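PDB 3G3S: GCN5-related N-acetyltransferase from Streptococcus suis, which probably transfers an acetyl group from acetyl-coenzyme A to an acceptor, as members of the GNAT acetyltransferase family do. Local coordinates for residues A[14-19]-A[53-58]; A[33-38]-A[59-64]; A[97-102]-A[243-248]. All blocks are in the same frame, centred on the assembly; numbering follows the deposited sequence.

Interaction 1 of 3, residues A[14-19]-A[53-58]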
loop_
_atom_site.group_PDB
_atom_site.type_symbol
_atom_site.label_atom_id
_atom_site.label_comp_id
_atom_site.label_asym_id
_atom_site.label_seq_id
_atom_site.Cartn_x
_atom_site.Cartn_y
_atom_site.Cartn_z
ATOM N N GLY A 14 5.606 -13.902 -5.998
ATOM C CA GLY A 14 7.032 -13.672 -5.937
ATOM C C GLY A 14 7.375 -12.369 -6.587
ATOM O O GLY A 14 6.635 -11.403 -6.449
ATOM N N ASP A 15 8.498 -12.380 -7.310
ATOM C CA ASP A 15 9.001 -11.249 -8.049
ATOM C C ASP A 15 8.457 -11.341 -9.484
ATOM O O ASP A 15 9.071 -11.980 -10.381
ATOM C CB ASP A 15 10.521 -11.315 -8.045
ATOM C CG ASP A 15 11.160 -10.076 -8.597
ATOM O OD1 ASP A 15 10.457 -9.260 -9.261
ATOM O OD2 ASP A 15 12.382 -9.928 -8.347
ATOM N N TRP A 16 7.293 -10.725 -9.681
ATOM C CA TRP A 16 6.580 -10.771 -10.960
ATOM C C TRP A 16 6.186 -9.349 -11.195
ATOM O O TRP A 16 5.213 -8.883 -10.648
ATOM C CB TRP A 16 5.365 -11.711 -10.846
ATOM C CG TRP A 16 4.744 -12.096 -12.121
ATOM C CD1 TRP A 16 4.932 -11.539 -13.364
ATOM C CD2 TRP A 16 3.703 -13.087 -12.278
ATOM N NE1 TRP A 16 4.115 -12.153 -14.289
ATOM C CE2 TRP A 16 3.329 -13.085 -13.649
ATOM C CE3 TRP A 16 3.054 -13.941 -11.400
ATOM C CZ2 TRP A 16 2.375 -13.933 -14.155
ATOM C CZ3 TRP A 16 2.111 -14.753 -11.896
ATOM C CH2 TRP A 16 1.762 -14.764 -13.251
ATOM N N PRO A 17 6.980 -8.608 -11.997
ATOM C CA PRO A 17 6.742 -7.189 -12.139
ATOM C C PRO A 17 5.606 -6.763 -13.110
ATOM O O PRO A 17 5.829 -5.971 -14.026
ATOM C CB PRO A 17 8.127 -6.686 -12.626
ATOM C CG PRO A 17 8.595 -7.746 -13.527
ATOM C CD PRO A 17 8.089 -9.068 -12.843
ATOM N N GLU A 18 4.398 -7.299 -12.915
ATOM C CA GLU A 18 3.232 -6.864 -13.654
ATOM C C GLU A 18 2.395 -6.004 -12.714
ATOM O O GLU A 18 1.926 -6.477 -11.684
ATOM C CB GLU A 18 2.446 -8.055 -14.175
ATOM C CG GLU A 18 3.120 -8.742 -15.335
ATOM C CD GLU A 18 3.033 -7.982 -16.645
ATOM O OE1 GLU A 18 2.456 -6.880 -16.692
ATOM O OE2 GLU A 18 3.487 -8.566 -17.663
ATOM N N THR A 19 2.159 -4.744 -13.085
ATOM C CA THR A 19 1.550 -3.817 -12.135
ATOM C C THR A 19 0.116 -4.154 -11.747
ATOM O O THR A 19 -0.321 -3.759 -10.694
ATOM C CB THR A 19 1.667 -2.329 -12.569
ATOM O OG1 THR A 19 0.656 -1.986 -13.510
ATOM C CG2 THR A 19 3.105 -2.016 -13.113
ATOM N N PHE A 53 -7.967 -9.384 -16.640
ATOM C CA PHE A 53 -6.748 -10.146 -16.553
ATOM C C PHE A 53 -6.890 -11.103 -15.400
ATOM O O PHE A 53 -7.411 -10.749 -14.338
ATOM C CB PHE A 53 -5.535 -9.273 -16.283
ATOM C CG PHE A 53 -4.998 -8.647 -17.522
ATOM C CD1 PHE A 53 -5.584 -7.502 -18.046
ATOM C CD2 PHE A 53 -3.921 -9.214 -18.182
ATOM C CE1 PHE A 53 -5.089 -6.935 -19.211
ATOM C CE2 PHE A 53 -3.417 -8.632 -19.368
ATOM C CZ PHE A 53 -3.995 -7.515 -19.867
ATOM N N GLY A 54 -6.316 -12.274 -15.595
ATOM C CA GLY A 54 -6.249 -13.322 -14.588
ATOM C C GLY A 54 -4.798 -13.763 -14.534
ATOM O O GLY A 54 -4.326 -14.421 -15.453
ATOM N N PHE A 55 -4.064 -13.326 -13.518
ATOM C CA PHE A 55 -2.679 -13.755 -13.336
ATOM C C PHE A 55 -2.667 -14.918 -12.399
ATOM O O PHE A 55 -3.085 -14.796 -11.248
ATOM C CB PHE A 55 -1.819 -12.649 -12.773
ATOM C CG PHE A 55 -1.607 -11.510 -13.728
ATOM C CD1 PHE A 55 -2.502 -10.452 -13.775
ATOM C CD2 PHE A 55 -0.523 -11.520 -14.586
ATOM C CE1 PHE A 55 -2.281 -9.392 -14.641
ATOM C CE2 PHE A 55 -0.296 -10.455 -15.478
ATOM C CZ PHE A 55 -1.170 -9.410 -15.504
ATOM N N LEU A 56 -2.110 -16.026 -12.868
ATOM C CA LEU A 56 -2.172 -17.296 -12.138
ATOM C C LEU A 56 -0.841 -17.739 -11.544
ATOM O O LEU A 56 0.057 -18.060 -12.278
ATOM C CB LEU A 56 -2.660 -18.346 -13.124
ATOM C CG LEU A 56 -4.068 -18.041 -13.659
ATOM C CD1 LEU A 56 -4.197 -18.601 -15.117
ATOM C CD2 LEU A 56 -5.100 -18.546 -12.659
ATOM N N ALA A 57 -0.743 -17.815 -10.220
ATOM C CA ALA A 57 0.521 -18.155 -9.552
ATOM C C ALA A 57 0.469 -19.434 -8.670
ATOM O O ALA A 57 -0.609 -19.932 -8.263
ATOM C CB ALA A 57 0.990 -16.959 -8.743
ATOM N N GLY A 58 1.651 -19.998 -8.426
ATOM C CA GLY A 58 1.769 -21.185 -7.586
ATOM C C GLY A 58 1.513 -22.481 -8.351
ATOM O O GLY A 58 1.778 -22.577 -9.525
#
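W16 and E18, in the loop between helices 2-13 and 19-26, pack against F55, L56 and A57 in a largely buried apolar contact that lays this loop over strand 52-58 of the sheet. Its centre is an offset edge-to-face (T-shaped) aromatic pair: the edge of F55 is turned toward the face of the six-membered ring of W16, with the planes 86° apart and the centroids 5.7 Å from each other. The closest atoms of the pair are W16 CZ2 and F55 CD2, at 3.8 Å. With CG anti to the backbone N (chi1 -166°), the indole extends toward the strand, and its outer rim reaches the backbone as well. There W16 CH2 lies 3.8 Å from L56 O, close to the ring plane, and W16 CZ3 is 4.0 Å from A57 CB; the small alanine leaves room for so broad a ring. E18 supplies only its methylenes. Its CB and CG lie beside F55 CE2, next to the CD2 that meets W16, with E18 CG 3.8 Å from F55 CE2; the bend at chi2 (-74°) carries the carboxylate away from that contact. Beyond the pair, I20 and I21 of helix 19-26 and V76 of strand 73-77 also touch F55 or W16. Cohesion therefore comes from ring quadrupoles, dispersion and exclusion of water, which reward close fit of shape more than the direction of any polar bond.

Interaction 2 of 3, residues A[33-38]-A[59-64]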
loop_
_atom_site.group_PDB
_atom_site.type_symbol
_atom_site.label_atom_id
_atom_site.label_comp_id
_atom_site.label_asym_id
_atom_site.label_seq_id
_atom_site.Cartn_x
_atom_site.Cartn_y
_atom_site.Cartn_z
ATOM N N TYR A 33 -7.876 -14.609 -5.222
ATOM C CA TYR A 33 -8.518 -15.892 -4.920
ATOM C C TYR A 33 -7.423 -16.941 -4.762
ATOM O O TYR A 33 -6.372 -16.881 -5.405
ATOM C CB TYR A 33 -9.428 -16.284 -6.050
ATOM C CG TYR A 33 -10.526 -15.307 -6.299
ATOM C CD1 TYR A 33 -10.342 -14.223 -7.149
ATOM C CD2 TYR A 33 -11.750 -15.463 -5.718
ATOM C CE1 TYR A 33 -11.361 -13.336 -7.402
ATOM C CE2 TYR A 33 -12.769 -14.560 -5.956
ATOM C CZ TYR A 33 -12.558 -13.505 -6.799
ATOM O OH TYR A 33 -13.561 -12.621 -7.031
ATOM N N VAL A 34 -7.673 -17.920 -3.902
ATOM C CA VAL A 34 -6.679 -18.930 -3.641
ATOM C C VAL A 34 -7.366 -20.270 -3.534
ATOM O O VAL A 34 -8.596 -20.343 -3.457
ATOM C CB VAL A 34 -5.839 -18.628 -2.361
ATOM C CG1 VAL A 34 -4.992 -17.354 -2.549
ATOM C CG2 VAL A 34 -6.733 -18.512 -1.105
ATOM N N ASP A 35 -6.567 -21.318 -3.620
ATOM C CA ASP A 35 -7.102 -22.668 -3.476
ATOM C C ASP A 35 -7.520 -22.942 -2.023
ATOM O O ASP A 35 -8.520 -23.612 -1.793
ATOM C CB ASP A 35 -6.100 -23.723 -3.965
ATOM C CG ASP A 35 -4.853 -23.822 -3.112
ATOM O OD1 ASP A 35 -4.327 -22.791 -2.625
ATOM O OD2 ASP A 35 -4.339 -24.958 -2.986
ATOM N N ASP A 36 -6.799 -22.403 -1.053
ATOM C CA ASP A 36 -7.069 -22.713 0.341
ATOM C C ASP A 36 -6.670 -21.538 1.180
ATOM O O ASP A 36 -5.509 -21.140 1.175
ATOM C CB ASP A 36 -6.258 -23.958 0.723
ATOM C CG ASP A 36 -6.564 -24.485 2.124
ATOM O OD1 ASP A 36 -6.346 -23.777 3.131
ATOM O OD2 ASP A 36 -6.974 -25.659 2.204
ATOM N N SER A 37 -7.625 -20.983 1.915
ATOM C CA SER A 37 -7.346 -19.810 2.737
ATOM C C SER A 37 -6.229 -20.056 3.721
ATOM O O SER A 37 -5.351 -19.220 3.878
ATOM C CB SER A 37 -8.606 -19.376 3.517
ATOM N N GLN A 38 -6.272 -21.204 4.384
ATOM C CA GLN A 38 -5.282 -21.562 5.417
ATOM C C GLN A 38 -3.938 -22.076 4.898
ATOM O O GLN A 38 -2.892 -21.863 5.531
ATOM C CB GLN A 38 -5.864 -22.634 6.357
ATOM C CG GLN A 38 -6.738 -22.088 7.457
ATOM C CD GLN A 38 -5.919 -21.387 8.510
ATOM O OE1 GLN A 38 -5.074 -21.998 9.166
ATOM N NE2 GLN A 38 -6.165 -20.099 8.683
ATOM N N GLN A 59 1.071 -23.514 -7.644
ATOM C CA GLN A 59 0.763 -24.759 -8.276
ATOM C C GLN A 59 -0.479 -24.559 -9.130
ATOM O O GLN A 59 -1.379 -23.803 -8.744
ATOM C CB GLN A 59 0.514 -25.855 -7.222
ATOM C CG GLN A 59 1.751 -26.197 -6.407
ATOM C CD GLN A 59 2.909 -26.770 -7.249
ATOM O OE1 GLN A 59 2.696 -27.547 -8.189
ATOM N NE2 GLN A 59 4.138 -26.393 -6.900
ATOM N N PRO A 60 -0.524 -25.206 -10.306
ATOM C CA PRO A 60 -1.705 -25.145 -11.175
ATOM C C PRO A 60 -2.863 -25.745 -10.443
ATOM O O PRO A 60 -2.677 -26.727 -9.732
ATOM C CB PRO A 60 -1.339 -26.027 -12.367
ATOM C CG PRO A 60 0.123 -26.127 -12.326
ATOM C CD PRO A 60 0.546 -26.021 -10.894
ATOM N N HIS A 61 -4.019 -25.112 -10.582
ATOM C CA HIS A 61 -5.236 -25.505 -9.902
ATOM C C HIS A 61 -6.462 -25.207 -10.773
ATOM O O HIS A 61 -6.742 -24.061 -11.078
ATOM C CB HIS A 61 -5.367 -24.756 -8.584
ATOM C CG HIS A 61 -6.274 -25.446 -7.630
ATOM N ND1 HIS A 61 -7.633 -25.516 -7.829
ATOM C CD2 HIS A 61 -6.015 -26.171 -6.521
ATOM C CE1 HIS A 61 -8.177 -26.235 -6.864
ATOM N NE2 HIS A 61 -7.220 -26.635 -6.052
ATOM N N ARG A 62 -7.244 -26.232 -11.107
ATOM C CA ARG A 62 -8.332 -26.033 -12.045
ATOM C C ARG A 62 -9.475 -25.191 -11.487
ATOM O O ARG A 62 -10.163 -24.530 -12.259
ATOM C CB ARG A 62 -8.820 -27.369 -12.619
ATOM C CG ARG A 62 -9.438 -28.275 -11.596
ATOM C CD ARG A 62 -9.915 -29.592 -12.207
ATOM N NE ARG A 62 -8.852 -30.343 -12.893
ATOM C CZ ARG A 62 -8.819 -30.673 -14.186
ATOM N NH1 ARG A 62 -7.769 -31.347 -14.650
ATOM N NH2 ARG A 62 -9.823 -30.379 -15.019
ATOM N N ASP A 63 -9.669 -25.147 -10.170
ATOM C CA ASP A 63 -10.750 -24.323 -9.646
ATOM C C ASP A 63 -10.510 -22.825 -9.859
ATOM O O ASP A 63 -11.473 -22.060 -10.009
ATOM C CB ASP A 63 -11.006 -24.610 -8.182
ATOM C CG ASP A 63 -11.609 -25.987 -7.945
ATOM O OD1 ASP A 63 -11.856 -26.736 -8.925
ATOM O OD2 ASP A 63 -11.812 -26.305 -6.755
ATOM N N LEU A 64 -9.249 -22.395 -9.859
ATOM C CA LEU A 64 -8.972 -20.990 -10.118
ATOM C C LEU A 64 -9.265 -20.611 -11.595
ATOM O O LEU A 64 -9.719 -19.501 -11.901
ATOM C CB LEU A 64 -7.525 -20.648 -9.712
ATOM C CG LEU A 64 -7.180 -20.669 -8.208
ATOM C CD1 LEU A 64 -5.709 -20.314 -7.973
ATOM C CD2 LEU A 64 -8.102 -19.733 -7.386
#
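D35 sets its CB over one face of the H61 imidazole, a CH-pi contact at the end of strand 31-34 where it meets the start of helix 62-68. D35 CB stands 3.9 Å from the centroid of the H61 ring and 28° off its normal, nearest to H61 CD2 at 3.5 Å. The two side chains run at about a right angle, and carboxylate and ring planes are 66° apart. This carboxylate is engaged in its own turn, where OD1 accepts from the backbone N atoms of Q41 and S42.

The polar work of H61 is done within its own segment. As N-cap residue it accepts from the helix: D63 N donates to H61 ND1 at 3.1 Å, lying 14° out of the ring plane. Histidine suits the place because it can take this bond at its edge while offering a flat face to D35 CB. As the acceptor, ND1 is presumably unprotonated, so a neutral ring would carry its proton on NE2. D35 OD2 is 4.5 Å from H61 NE2, too far for a bond, though its charge might still bias the imidazole.

Apolar packing is left to L64, in the first turn of the helix. Leucine's branched end fits the strand backbone: its methyl CD2 lies 3.9 Å from Y33 CB and equally close to Y33 O, and L64 also touches S42 of strand 42-48. G1 and M2 of the second subunit pack on Y33 and V34. The result is a histidine N-cap opening helix 62-68, with a first-turn leucine packed on the hairpin of strands 31-34 and 42-48 at one edge of the GNAT-family sheet.

Interaction 3 of 3, residues A[97-102]-A[243-248]. With EDO (1,2-ethanediol), chain F.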
loop_
_atom_site.group_PDB
_atom_site.type_symbol
_atom_site.label_atom_id
_atom_site.label_comp_id
_atom_site.label_asym_id
_atom_site.label_seq_id
_atom_site.Cartn_x
_atom_site.Cartn_y
_atom_site.Cartn_z
ATOM N N PHE A 97 -1.216 -17.058 -27.230
ATOM C CA PHE A 97 -0.526 -15.959 -27.914
ATOM C C PHE A 97 0.546 -15.377 -27.001
ATOM O O PHE A 97 0.642 -15.767 -25.834
ATOM C CB PHE A 97 -1.509 -14.878 -28.426
ATOM C CG PHE A 97 -2.184 -14.085 -27.342
ATOM C CD1 PHE A 97 -3.250 -14.602 -26.655
ATOM C CD2 PHE A 97 -1.763 -12.813 -27.023
ATOM C CE1 PHE A 97 -3.879 -13.881 -25.699
ATOM C CE2 PHE A 97 -2.375 -12.089 -26.039
ATOM C CZ PHE A 97 -3.442 -12.624 -25.363
ATOM N N THR A 98 1.349 -14.466 -27.557
ATOM C CA THR A 98 2.483 -13.870 -26.872
ATOM C C THR A 98 2.318 -12.391 -26.661
ATOM O O THR A 98 1.913 -11.673 -27.573
ATOM C CB THR A 98 3.788 -14.083 -27.669
ATOM O OG1 THR A 98 3.989 -15.493 -27.855
ATOM C CG2 THR A 98 5.006 -13.488 -26.934
ATOM N N ARG A 99 2.553 -11.969 -25.419
ATOM C CA ARG A 99 2.537 -10.569 -25.028
ATOM C C ARG A 99 3.978 -10.245 -24.682
ATOM O O ARG A 99 4.804 -11.157 -24.536
ATOM C CB ARG A 99 1.608 -10.313 -23.850
ATOM C CG ARG A 99 0.128 -10.391 -24.214
ATOM C CD ARG A 99 -0.779 -10.176 -22.995
ATOM N NE ARG A 99 -0.534 -8.905 -22.305
ATOM C CZ ARG A 99 -1.255 -7.808 -22.430
ATOM N NH1 ARG A 99 -2.283 -7.746 -23.253
ATOM N NH2 ARG A 99 -0.935 -6.743 -21.729
ATOM N N TYR A 100 4.272 -8.947 -24.580
ATOM C CA TYR A 100 5.634 -8.483 -24.364
ATOM C C TYR A 100 5.703 -7.532 -23.172
ATOM O O TYR A 100 5.154 -6.436 -23.197
ATOM C CB TYR A 100 6.170 -7.820 -25.660
ATOM C CG TYR A 100 6.102 -8.788 -26.845
ATOM C CD1 TYR A 100 4.945 -8.896 -27.588
ATOM C CD2 TYR A 100 7.183 -9.624 -27.188
ATOM C CE1 TYR A 100 4.827 -9.797 -28.645
ATOM C CE2 TYR A 100 7.072 -10.529 -28.260
ATOM C CZ TYR A 100 5.877 -10.610 -28.965
ATOM O OH TYR A 100 5.721 -11.452 -30.025
ATOM N N ALA A 101 6.399 -7.977 -22.134
ATOM C CA ALA A 101 6.596 -7.198 -20.955
ATOM C C ALA A 101 7.725 -6.215 -21.261
ATOM O O ALA A 101 8.610 -6.525 -22.037
ATOM C CB ALA A 101 7.003 -8.088 -19.825
ATOM N N THR A 102 7.692 -5.079 -20.608
ATOM C CA THR A 102 8.762 -4.085 -20.748
ATOM C C THR A 102 9.405 -3.889 -19.376
ATOM O O THR A 102 8.821 -4.203 -18.341
ATOM C CB THR A 102 8.234 -2.747 -21.338
ATOM O OG1 THR A 102 7.392 -2.071 -20.391
ATOM C CG2 THR A 102 7.472 -2.989 -22.669
ATOM N N TYR A 243 6.132 -13.158 -23.248
ATOM C CA TYR A 243 5.562 -14.094 -22.290
ATOM C C TYR A 243 4.258 -14.713 -22.812
ATOM O O TYR A 243 3.611 -14.151 -23.689
ATOM C CB TYR A 243 5.387 -13.420 -20.929
ATOM C CG TYR A 243 4.304 -12.382 -20.798
ATOM C CD1 TYR A 243 3.007 -12.749 -20.551
ATOM C CD2 TYR A 243 4.587 -11.019 -20.809
ATOM C CE1 TYR A 243 2.032 -11.822 -20.400
ATOM C CE2 TYR A 243 3.577 -10.072 -20.644
ATOM C CZ TYR A 243 2.306 -10.502 -20.438
ATOM O OH TYR A 243 1.276 -9.635 -20.242
ATOM N N GLN A 244 3.917 -15.886 -22.282
ATOM C CA GLN A 244 2.713 -16.604 -22.680
ATOM C C GLN A 244 1.413 -16.040 -22.109
ATOM O O GLN A 244 1.321 -15.724 -20.925
ATOM C CB GLN A 244 2.784 -18.086 -22.246
ATOM C CG GLN A 244 3.953 -18.896 -22.861
ATOM C CD GLN A 244 3.871 -20.395 -22.581
ATOM O OE1 GLN A 244 2.854 -20.900 -22.079
ATOM N NE2 GLN A 244 4.951 -21.119 -22.910
ATOM N N ALA A 245 0.391 -15.982 -22.955
ATOM C CA ALA A 245 -0.942 -15.534 -22.557
ATOM C C ALA A 245 -1.973 -16.361 -23.309
ATOM O O ALA A 245 -1.658 -16.955 -24.368
ATOM C CB ALA A 245 -1.141 -14.004 -22.827
ATOM N N TYR A 246 -3.177 -16.401 -22.734
ATOM C CA TYR A 246 -4.325 -17.107 -23.296
ATOM C C TYR A 246 -5.603 -16.286 -23.188
ATOM O O TYR A 246 -5.766 -15.513 -22.255
ATOM C CB TYR A 246 -4.564 -18.443 -22.565
ATOM C CG TYR A 246 -3.459 -19.464 -22.682
ATOM C CD1 TYR A 246 -2.389 -19.482 -21.785
ATOM C CD2 TYR A 246 -3.493 -20.435 -23.667
ATOM C CE1 TYR A 246 -1.401 -20.424 -21.866
ATOM C CE2 TYR A 246 -2.497 -21.379 -23.762
ATOM C CZ TYR A 246 -1.444 -21.359 -22.878
ATOM O OH TYR A 246 -0.463 -22.303 -23.018
ATOM N N GLU A 247 -6.503 -16.490 -24.146
ATOM C CA GLU A 247 -7.861 -15.963 -24.152
ATOM C C GLU A 247 -8.785 -17.102 -24.488
ATOM O O GLU A 247 -8.363 -18.066 -25.125
ATOM C CB GLU A 247 -8.062 -15.004 -25.281
ATOM C CG GLU A 247 -7.573 -13.628 -25.042
ATOM C CD GLU A 247 -7.498 -12.856 -26.334
ATOM O OE1 GLU A 247 -7.845 -13.442 -27.394
ATOM O OE2 GLU A 247 -7.058 -11.685 -26.285
ATOM N N TRP A 248 -10.048 -16.943 -24.152
ATOM C CA TRP A 248 -11.038 -17.940 -24.540
ATOM C C TRP A 248 -11.293 -17.750 -26.036
ATOM O O TRP A 248 -11.197 -16.630 -26.547
ATOM C CB TRP A 248 -12.333 -17.783 -23.779
ATOM C CG TRP A 248 -12.241 -17.833 -22.275
ATOM C CD1 TRP A 248 -12.733 -16.921 -21.419
ATOM C CD2 TRP A 248 -11.599 -18.835 -21.468
ATOM N NE1 TRP A 248 -12.473 -17.278 -20.136
ATOM C CE2 TRP A 248 -11.766 -18.447 -20.130
ATOM C CE3 TRP A 248 -10.917 -20.029 -21.749
ATOM C CZ2 TRP A 248 -11.296 -19.199 -19.078
ATOM C CZ3 TRP A 248 -10.439 -20.782 -20.699
ATOM C CH2 TRP A 248 -10.635 -20.368 -19.383
HETATM C C1 EDO F . -3.892 -3.276 -20.229
HETATM O O1 EDO F . -3.869 -3.017 -21.637
HETATM C C2 EDO F . -2.696 -4.113 -19.802
HETATM O O2 EDO F . -1.625 -3.975 -20.745
#
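The hydroxyl of Y243 is held by two groups: R99 NE donates to Y243 OH at 2.8 Å with an N-H...O angle of 150°, and D222 OD2 is hydrogen-bonded to the same oxygen. The tyrosine and arginine lie side by side, pointing the same way, with R99 CB over one face of the Y243 ring, 3.8 Å from its centroid. A bend at chi3 (57°) turns the guanidinium so that the hydroxyl meets it nearly in plane. R99 NH2 then makes a salt bridge to D222. Arginine suits this place because its planar group can serve hydroxyl and carboxylate at once, and D222 fixes both R99 and Y243. R99 NH2 also donates, at 3.0 Å, to O2 of a 1,2-ethanediol, probably from the crystallisation liquor, which is hydrogen-bonded to E188 as well.

Beneath these side chains runs an antiparallel ladder. R99 and Y243 form a hydrogen-bonded pair, with Y243 N donating to R99 O at 2.7 Å and R99 N to Y243 O; F97 and A245 form the next. Between them T98 and Q244 make a non-hydrogen-bonded pair with side chains on the other face of the sheet, and T98 CA makes a CA-H...O contact of 3.4 Å with Y243 O.

F97 shares the face of R99, Y243 and A245. Its ring receives A245 CB over one face, with F97 CZ 3.7 Å from A245 CB; the small methyl of alanine lets the ring lie close over it. The CG of F97, at chi1 68°, lies between backbone N and carbonyl carbon, directing the ring toward strand 239-248, where E247 CG also meets it. The ladder is one side of the C-terminal strand, whose other neighbour is 73-77, near the middle of the mixed sheet of this GNAT-family fold.

How the interactions relate
From the N terminus, loop 14-19 opens interaction 1, which strand 52-58 closes. Before it closes, segment 33-38 has opened interaction 2, which ends at 59-64 just after the strand; the two therefore cross, and strand 52-58 is followed by helix 62-68. Interaction 3 follows in series, joining strand 94-102 to the last strand across 140 intervening residues. All three reach the same sheet: interaction 2 at strand 31-34, one of its two edges within the chain, interaction 1 on strand 52-58 and interaction 3 near the middle. Interactions 1 and 3 also touch, E18 OE2 packing 3.3 Å from Y243 CE2 and F53 CZ against R99 NH2. Interaction 2 stays about 7 Å from interaction 3 at the nearest atoms.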